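Local coordinates for protein DMATS type aromatic prenyltransferase (Streptomyces coelicolor, PDB 6ZS0) that probably transfers a dimethylallyl group onto C5 of the tryptophan indole ring, as a DMATS-type aromatic prenyltransferase of the ABBA-barrel fold, at residues L91-V102 with L124-L134; G234-P242 with L288-H296. All blocks are in the same frame, centred on the assembly; numbering follows the deposited sequence. Where two conformers were deposited one is given.

Contact 1 of 2, residues L91-V102 with L124-L134; sequences LADNGRAGLEAV and LPPAPQGPLAL
Leu91 and Pro128 meet in an apolar helix-to-loop contact on the outer layer of the ABBA barrel, where helix 91-109 is flanked by the loop that runs from helix 120-123 into barrel strand 135-139. No direct hydrogen bond joins the two segments; the 525 Å² buried between them comes from side chains packing on side chains and on backbone, supplemented by water. At the start of the helix the side chains of Leu91 and Pro128 lie alongside each other, pointing in opposite senses, with Leu91 CG 3.8 Å from Pro128 CG. Because chi1 of Leu91 is -170°, its CG stands opposite the backbone N, and the two methyls divide the loop between them: CD2 lies 3.5 Å from Gln129 C, while CD1 reaches Ala133. Cutting Leu91 back to alanine removes both methyls and is likely to open a gap beside the Pro128 ring and at the Gln129 and Gly130 backbone that CD2 touches. One turn on, the CA atoms of Gly95 and Ala133 come within 4.8 Å, the closest CA-to-CA approach between the segments. Evidence that glycine matters at this point is steric: a CB on Gly95 would clash with Leu124 CD2. On Gly98 a CB would be only tight, against Leu134 CB, and the far end closes with Val102 CG2 4.0 Å from Leu134 CD2. Val150 of strand 147-152 touches both Val102 and Leu134, tying the contact to the barrel wall. Beside this apolar strip, the buried Asn94 faces two waters. Water 1 lies 2.9 Å from Asn94 OD1 and 2.7 Å from Leu134 O, whereas water 2 lies 2.7 Å from Asn94 OD1 and accepts from Ala133 N at 2.8 Å.

Contact 2 of 2, residues G234-P242 with L288-H296; sequences GFFRTAAGP and LARASTVLH
Arg290 is carried past Thr238 O by its torsions: chi1 of -67° sets its CG opposite its own carbonyl carbon, and the chain then runs extended from CG to NE, bringing the guanidinium to the C-terminal end of helix 229-240. In Thr238, chi1 of -60° turns CG2 to Val294 of helix 284-297 and OG1 back toward its own helix. The contact is an antiparallel helix pair of the outer alpha layer of the ABBA barrel, with segment axes 8.9 Å apart at closest and N-to-C directions 159° apart. Between the helices, Thr238 CG2 packs 3.6 Å from Val294 CG2 and also touches Thr293 CG2. Val294 CG1 approaches the Phe235 ring at its edge, near the ring plane, 3.8 Å from CD1. Ala239 CB lies over one face of that ring, offset toward the rim, and Leu329 of barrel strand 324-332 also touches Phe235. The polar side of Thr238 stays within its helix: OG1 donates to Gly234 O at 3.0 Å, reaching that oxygen from the face opposite Thr238 N. Arg290 lays its aliphatic part along the end of the other helix, with CD 3.2 Å from Thr238 O. Gly241 CA sits over one guanidinium face, offset toward the rim; a side chain on this positive-phi residue would clash with Arg290 NH2. Outside the pair, NH2 donates to Tyr280 O. The positive group probably interacts favourably with the partial negative charge of the helix C-terminus. Arg290 NH1 donates to Ala239 O at 2.9 Å, from above the carbonyl plane, while that oxygen stays near the guanidinium plane.

Contact 1 and contact 2 lie on opposite sides of the chain's centre, their own centres 36 Å apart and their nearest atoms about 21 Å apart, with no touch between them. Both segments of contact 1 precede those of contact 2 in the chain, all within the tryptophan dimethylallyltransferase family region. What they share is the closed antiparallel barrel: around contact 1, Val102 and Leu134 touch strand 147-152, whereas around contact 2, Phe235 and Ala291 touch strand 324-332. The outer layer is therefore joined in separate places, helix to loop in one and helix to helix in the other, around a common barrel.

Contact 1 of 2, residues L91-V102 with L124-L134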
loop_
_atom_site.group_PDB
_atom_site.type_symbol
_atom_site.label_atom_id
_atom_site.label_comp_id
_atom_site.label_asym_id
_atom_site.label_seq_id
_atom_site.Cartn_x
_atom_site.Cartn_y
_atom_site.Cartn_z
ATOM N N LEU A 91 8.087 18.940 4.467
ATOM C CA LEU A 91 6.954 18.014 4.622
ATOM C C LEU A 91 5.626 18.792 4.473
ATOM O O LEU A 91 4.650 18.230 3.899
ATOM C CB LEU A 91 7.110 17.306 5.954
ATOM C CG LEU A 91 6.176 16.155 6.205
ATOM C CD1 LEU A 91 6.251 15.136 5.065
ATOM C CD2 LEU A 91 6.526 15.514 7.533
ATOM N N ALA A 92 5.551 20.028 4.939
ATOM C CA ALA A 92 4.359 20.868 4.753
ATOM C C ALA A 92 4.076 21.047 3.260
ATOM O O ALA A 92 2.891 20.865 2.845
ATOM C CB ALA A 92 4.546 22.185 5.446
ATOM N N ASP A 93 5.081 21.362 2.454
ATOM C CA ASP A 93 4.831 21.574 1.007
ATOM C C ASP A 93 4.578 20.220 0.337
ATOM O O ASP A 93 3.833 20.180 -0.634
ATOM C CB ASP A 93 5.938 22.356 0.339
ATOM C CG ASP A 93 5.827 23.854 0.580
ATOM O OD1 ASP A 93 4.808 24.300 1.169
ATOM O OD2 ASP A 93 6.727 24.545 0.134
ATOM N N ASN A 94 5.150 19.142 0.873
ATOM C CA ASN A 94 4.889 17.776 0.377
ATOM C C ASN A 94 3.376 17.514 0.516
ATOM O O ASN A 94 2.725 17.092 -0.466
ATOM C CB ASN A 94 5.759 16.788 1.152
ATOM C CG ASN A 94 5.575 15.333 0.760
ATOM O OD1 ASN A 94 4.450 14.843 0.636
ATOM N ND2 ASN A 94 6.681 14.641 0.564
ATOM N N GLY A 95 2.840 17.765 1.693
ATOM C CA GLY A 95 1.391 17.616 1.962
ATOM C C GLY A 95 0.568 18.494 1.043
ATOM O O GLY A 95 -0.455 18.010 0.520
ATOM N N ARG A 96 0.974 19.748 0.842
ATOM C CA ARG A 96 0.190 20.689 -0.006
ATOM C C ARG A 96 0.180 20.176 -1.447
ATOM O O ARG A 96 -0.922 20.160 -2.083
ATOM C CB ARG A 96 0.739 22.109 0.120
ATOM C CG ARG A 96 0.418 22.770 1.448
ATOM C CD ARG A 96 0.985 24.183 1.520
ATOM N NE ARG A 96 0.394 25.055 0.504
ATOM C CZ ARG A 96 1.024 26.020 -0.170
ATOM N NH1 ARG A 96 2.314 26.270 0.014
ATOM N NH2 ARG A 96 0.343 26.721 -1.060
ATOM N N ALA A 97 1.319 19.700 -1.932
ATOM C CA ALA A 97 1.437 19.174 -3.308
ATOM C C ALA A 97 0.592 17.899 -3.405
ATOM O O ALA A 97 -0.113 17.726 -4.428
ATOM C CB ALA A 97 2.883 18.934 -3.667
ATOM N N GLY A 98 0.617 17.066 -2.367
ATOM C CA GLY A 98 -0.209 15.844 -2.331
ATOM C C GLY A 98 -1.685 16.184 -2.410
ATOM O O GLY A 98 -2.432 15.569 -3.223
ATOM N N LEU A 99 -2.119 17.158 -1.623
ATOM C CA LEU A 99 -3.522 17.590 -1.633
ATOM C C LEU A 99 -3.894 18.155 -3.004
ATOM O O LEU A 99 -5.007 17.857 -3.494
ATOM C CB LEU A 99 -3.721 18.606 -0.523
ATOM C CG LEU A 99 -5.149 19.137 -0.393
ATOM C CD1 LEU A 99 -6.136 18.004 -0.187
ATOM C CD2 LEU A 99 -5.226 20.135 0.723
ATOM N N GLU A 100 -3.038 18.977 -3.604
ATOM C CA GLU A 100 -3.305 19.557 -4.951
ATOM C C GLU A 100 -3.530 18.418 -5.959
ATOM O O GLU A 100 -4.424 18.529 -6.815
ATOM C CB GLU A 100 -2.159 20.456 -5.403
ATOM C CG GLU A 100 -2.061 21.740 -4.602
ATOM C CD GLU A 100 -0.785 22.522 -4.818
ATOM O OE1 GLU A 100 -0.684 23.652 -4.249
ATOM O OE2 GLU A 100 0.111 22.018 -5.561
ATOM N N ALA A 101 -2.726 17.365 -5.879
ATOM C CA ALA A 101 -2.788 16.222 -6.827
ATOM C C ALA A 101 -4.141 15.543 -6.661
ATOM O O ALA A 101 -4.774 15.244 -7.694
ATOM C CB ALA A 101 -1.685 15.231 -6.616
ATOM N N VAL A 102 -4.584 15.318 -5.417
ATOM C CA VAL A 102 -5.900 14.674 -5.164
ATOM C C VAL A 102 -7.008 15.582 -5.691
ATOM O O VAL A 102 -7.962 15.076 -6.306
ATOM C CB VAL A 102 -6.080 14.326 -3.679
ATOM C CG1 VAL A 102 -7.481 13.834 -3.357
ATOM C CG2 VAL A 102 -5.030 13.299 -3.255
ATOM N N LEU A 124 -2.921 17.812 8.076
ATOM C CA LEU A 124 -2.016 18.754 7.357
ATOM C C LEU A 124 -1.825 20.028 8.179
ATOM O O LEU A 124 -2.203 21.125 7.755
ATOM C CB LEU A 124 -2.611 19.051 5.978
ATOM C CG LEU A 124 -2.686 17.852 5.019
ATOM C CD1 LEU A 124 -3.255 18.287 3.681
ATOM C CD2 LEU A 124 -1.339 17.175 4.814
ATOM N N PRO A 125 -1.266 19.919 9.397
ATOM C CA PRO A 125 -0.932 21.100 10.186
ATOM C C PRO A 125 0.389 21.716 9.734
ATOM O O PRO A 125 1.106 21.141 8.919
ATOM C CB PRO A 125 -0.781 20.516 11.592
ATOM C CG PRO A 125 -0.175 19.127 11.329
ATOM C CD PRO A 125 -0.925 18.662 10.092
ATOM N N PRO A 126 0.770 22.901 10.249
ATOM C CA PRO A 126 2.131 23.406 10.053
ATOM C C PRO A 126 3.135 22.589 10.890
ATOM O O PRO A 126 2.744 21.923 11.809
ATOM C CB PRO A 126 2.037 24.881 10.492
ATOM C CG PRO A 126 0.852 24.928 11.452
ATOM C CD PRO A 126 -0.085 23.824 11.013
ATOM N N ALA A 127 4.400 22.605 10.514
ATOM C CA ALA A 127 5.475 21.841 11.186
ATOM C C ALA A 127 5.034 20.392 11.373
ATOM O O ALA A 127 5.132 19.847 12.475
ATOM C CB ALA A 127 5.808 22.487 12.501
ATOM N N PRO A 128 4.549 19.707 10.314
ATOM C CA PRO A 128 4.182 18.301 10.424
ATOM C C PRO A 128 5.404 17.425 10.694
ATOM O O PRO A 128 6.502 17.756 10.253
ATOM C CB PRO A 128 3.599 17.973 9.044
ATOM C CG PRO A 128 4.314 18.917 8.130
ATOM C CD PRO A 128 4.374 20.205 8.938
ATOM N N GLN A 129 5.186 16.332 11.400
ATOM C CA GLN A 129 6.199 15.293 11.655
ATOM C C GLN A 129 5.986 14.148 10.668
ATOM O O GLN A 129 4.839 13.969 10.180
ATOM C CB GLN A 129 6.126 14.887 13.116
ATOM C CG GLN A 129 6.391 16.083 14.012
ATOM C CD GLN A 129 6.444 15.741 15.474
ATOM O OE1 GLN A 129 7.063 14.753 15.880
ATOM N NE2 GLN A 129 5.796 16.574 16.274
ATOM N N GLY A 130 7.067 13.446 10.353
ATOM C CA GLY A 130 7.097 12.365 9.353
ATOM C C GLY A 130 6.337 11.161 9.878
ATOM O O GLY A 130 5.767 11.200 10.972
ATOM N N PRO A 131 6.381 10.021 9.184
ATOM C CA PRO A 131 7.174 9.843 7.957
ATOM C C PRO A 131 6.520 10.170 6.603
ATOM O O PRO A 131 7.154 10.002 5.573
ATOM C CB PRO A 131 7.440 8.334 8.044
ATOM C CG PRO A 131 6.177 7.809 8.628
ATOM C CD PRO A 131 5.831 8.779 9.708
ATOM N N LEU A 132 5.280 10.631 6.613
ATOM C CA LEU A 132 4.547 11.018 5.394
ATOM C C LEU A 132 3.592 12.147 5.741
ATOM O O LEU A 132 3.281 12.342 6.948
ATOM C CB LEU A 132 3.804 9.802 4.800
ATOM C CG LEU A 132 2.475 9.408 5.458
ATOM C CD1 LEU A 132 1.545 8.641 4.489
ATOM C CD2 LEU A 132 2.724 8.594 6.698
ATOM N N ALA A 133 3.135 12.867 4.717
ATOM C CA ALA A 133 2.011 13.817 4.779
ATOM C C ALA A 133 0.798 13.264 4.029
ATOM O O ALA A 133 -0.300 13.339 4.559
ATOM C CB ALA A 133 2.435 15.160 4.233
ATOM N N LEU A 134 0.988 12.744 2.822
ATOM C CA LEU A 134 -0.161 12.288 1.996
ATOM C C LEU A 134 0.346 11.380 0.905
ATOM O O LEU A 134 1.211 11.793 0.107
ATOM C CB LEU A 134 -0.898 13.492 1.402
ATOM C CG LEU A 134 -2.232 13.168 0.717
ATOM C CD1 LEU A 134 -3.163 14.364 0.833
ATOM C CD2 LEU A 134 -2.027 12.737 -0.747
HETATM O O HOH W 1 2.319 13.991 -1.090
HETATM O O HOH W 2 3.920 12.576 2.053
#

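Contact 2 of 2, residues G234-P242 with L288-H296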
loop_
_atom_site.group_PDB
_atom_site.type_symbol
_atom_site.label_atom_id
_atom_site.label_comp_id
_atom_site.label_asym_id
_atom_site.label_seq_id
_atom_site.Cartn_x
_atom_site.Cartn_y
_atom_site.Cartn_z
ATOM N N GLY A 234 -2.911 -19.553 9.655
ATOM C CA GLY A 234 -2.324 -20.247 8.500
ATOM C C GLY A 234 -1.550 -19.272 7.632
ATOM O O GLY A 234 -0.418 -19.579 7.229
ATOM N N PHE A 235 -2.132 -18.115 7.380
ATOM C CA PHE A 235 -1.525 -17.102 6.500
ATOM C C PHE A 235 -0.275 -16.582 7.204
ATOM O O PHE A 235 0.785 -16.494 6.563
ATOM C CB PHE A 235 -2.511 -15.987 6.192
ATOM C CG PHE A 235 -1.855 -14.747 5.670
ATOM C CD1 PHE A 235 -1.346 -14.715 4.381
ATOM C CD2 PHE A 235 -1.725 -13.634 6.468
ATOM C CE1 PHE A 235 -0.701 -13.584 3.913
ATOM C CE2 PHE A 235 -1.125 -12.491 5.974
ATOM C CZ PHE A 235 -0.620 -12.471 4.701
ATOM N N PHE A 236 -0.405 -16.236 8.482
ATOM C CA PHE A 236 0.733 -15.741 9.296
ATOM C C PHE A 236 1.909 -16.720 9.143
ATOM O O PHE A 236 3.036 -16.300 8.878
ATOM C CB PHE A 236 0.327 -15.547 10.756
ATOM C CG PHE A 236 1.451 -15.104 11.669
ATOM C CD1 PHE A 236 1.553 -13.789 12.117
ATOM C CD2 PHE A 236 2.369 -16.022 12.146
ATOM C CE1 PHE A 236 2.582 -13.413 12.978
ATOM C CE2 PHE A 236 3.409 -15.635 12.976
ATOM C CZ PHE A 236 3.503 -14.331 13.399
ATOM N N ARG A 237 1.660 -18.013 9.323
ATOM C CA ARG A 237 2.745 -19.020 9.324
ATOM C C ARG A 237 3.328 -19.194 7.921
ATOM O O ARG A 237 4.562 -19.326 7.812
ATOM C CB ARG A 237 2.232 -20.351 9.882
ATOM C CG ARG A 237 1.893 -20.285 11.362
ATOM C CD ARG A 237 1.733 -21.659 11.975
ATOM N NE ARG A 237 1.903 -21.551 13.419
ATOM C CZ ARG A 237 0.925 -21.363 14.301
ATOM N NH1 ARG A 237 -0.338 -21.287 13.906
ATOM N NH2 ARG A 237 1.216 -21.249 15.584
ATOM N N THR A 238 2.493 -19.202 6.884
ATOM C CA THR A 238 2.967 -19.373 5.488
ATOM C C THR A 238 3.849 -18.181 5.117
ATOM O O THR A 238 4.915 -18.398 4.543
ATOM C CB THR A 238 1.815 -19.548 4.500
ATOM O OG1 THR A 238 1.083 -20.714 4.893
ATOM C CG2 THR A 238 2.290 -19.681 3.067
ATOM N N ALA A 239 3.408 -16.973 5.429
ATOM C CA ALA A 239 4.066 -15.730 4.974
ATOM C C ALA A 239 5.391 -15.562 5.714
ATOM O O ALA A 239 6.389 -15.201 5.104
ATOM C CB ALA A 239 3.145 -14.553 5.201
ATOM N N ALA A 240 5.382 -15.806 7.013
ATOM C CA ALA A 240 6.500 -15.442 7.903
ATOM C C ALA A 240 7.632 -16.471 7.826
ATOM O O ALA A 240 8.752 -16.089 8.125
ATOM C CB ALA A 240 5.983 -15.255 9.289
ATOM N N GLY A 241 7.368 -17.725 7.437
ATOM C CA GLY A 241 8.421 -18.758 7.430
ATOM C C GLY A 241 9.211 -18.712 8.747
ATOM O O GLY A 241 8.624 -18.995 9.799
ATOM N N PRO A 242 10.523 -18.304 8.746
ATOM C CA PRO A 242 11.368 -18.292 9.959
ATOM C C PRO A 242 11.021 -17.270 11.064
ATOM O O PRO A 242 11.405 -17.481 12.208
ATOM C CB PRO A 242 12.770 -17.924 9.418
ATOM C CG PRO A 242 12.482 -17.157 8.153
ATOM C CD PRO A 242 11.276 -17.864 7.563
ATOM N N LEU A 288 7.977 -15.512 -3.538
ATOM C CA LEU A 288 7.047 -15.923 -4.615
ATOM C C LEU A 288 6.452 -17.293 -4.256
ATOM O O LEU A 288 5.214 -17.478 -4.396
ATOM C CB LEU A 288 7.773 -15.939 -5.969
ATOM C CG LEU A 288 6.865 -15.964 -7.207
ATOM C CD1 LEU A 288 6.035 -14.696 -7.316
ATOM C CD2 LEU A 288 7.669 -16.117 -8.493
ATOM N N ALA A 289 7.286 -18.205 -3.770
ATOM C CA ALA A 289 6.844 -19.559 -3.378
ATOM C C ALA A 289 5.784 -19.460 -2.256
ATOM O O ALA A 289 4.704 -20.112 -2.363
ATOM C CB ALA A 289 8.041 -20.384 -2.988
ATOM N N ARG A 290 6.034 -18.637 -1.235
ATOM C CA ARG A 290 5.086 -18.448 -0.110
ATOM C C ARG A 290 3.819 -17.772 -0.615
ATOM O O ARG A 290 2.730 -18.202 -0.255
ATOM C CB ARG A 290 5.717 -17.604 0.994
ATOM C CG ARG A 290 6.877 -18.291 1.683
ATOM C CD ARG A 290 7.473 -17.466 2.796
ATOM N NE ARG A 290 8.762 -17.957 3.235
ATOM C CZ ARG A 290 9.525 -17.346 4.135
ATOM N NH1 ARG A 290 9.088 -16.256 4.753
ATOM N NH2 ARG A 290 10.713 -17.834 4.430
ATOM N N ALA A 291 3.940 -16.737 -1.448
ATOM C CA ALA A 291 2.744 -16.094 -2.024
ATOM C C ALA A 291 1.908 -17.129 -2.777
ATOM O O ALA A 291 0.647 -17.099 -2.663
ATOM C CB ALA A 291 3.154 -14.981 -2.924
ATOM N N SER A 292 2.570 -17.989 -3.545
ATOM C CA SER A 292 1.885 -19.010 -4.380
ATOM C C SER A 292 1.112 -19.970 -3.465
ATOM O O SER A 292 -0.036 -20.298 -3.789
ATOM C CB SER A 292 2.862 -19.699 -5.280
ATOM O OG SER A 292 3.421 -18.790 -6.214
ATOM N N THR A 293 1.692 -20.368 -2.336
ATOM C CA THR A 293 1.036 -21.240 -1.316
ATOM C C THR A 293 -0.211 -20.545 -0.755
ATOM O O THR A 293 -1.260 -21.191 -0.652
ATOM C CB THR A 293 1.998 -21.635 -0.197
ATOM O OG1 THR A 293 3.100 -22.309 -0.808
ATOM C CG2 THR A 293 1.343 -22.514 0.849
ATOM N N VAL A 294 -0.121 -19.270 -0.403
ATOM C CA VAL A 294 -1.284 -18.518 0.157
ATOM C C VAL A 294 -2.399 -18.470 -0.886
ATOM O O VAL A 294 -3.587 -18.681 -0.528
ATOM C CB VAL A 294 -0.885 -17.103 0.601
ATOM C CG1 VAL A 294 -2.106 -16.306 1.041
ATOM C CG2 VAL A 294 0.161 -17.151 1.711
ATOM N N LEU A 295 -2.050 -18.164 -2.129
ATOM C CA LEU A 295 -3.039 -18.066 -3.216
ATOM C C LEU A 295 -3.738 -19.423 -3.376
ATOM O O LEU A 295 -5.013 -19.455 -3.390
ATOM C CB LEU A 295 -2.330 -17.627 -4.496
ATOM C CG LEU A 295 -1.937 -16.156 -4.540
ATOM C CD1 LEU A 295 -1.000 -15.899 -5.712
ATOM C CD2 LEU A 295 -3.171 -15.271 -4.643
ATOM N N HIS A 296 -2.961 -20.500 -3.420
ATOM C CA HIS A 296 -3.498 -21.880 -3.593
ATOM C C HIS A 296 -4.468 -22.209 -2.443
ATOM O O HIS A 296 -5.551 -22.799 -2.725
ATOM C CB HIS A 296 -2.347 -22.879 -3.741
ATOM C CG HIS A 296 -1.594 -22.730 -5.024
ATOM N ND1 HIS A 296 -0.352 -23.310 -5.226
ATOM C CD2 HIS A 296 -1.862 -22.031 -6.140
ATOM C CE1 HIS A 296 0.084 -23.015 -6.414
ATOM N NE2 HIS A 296 -0.823 -22.232 -7.007
#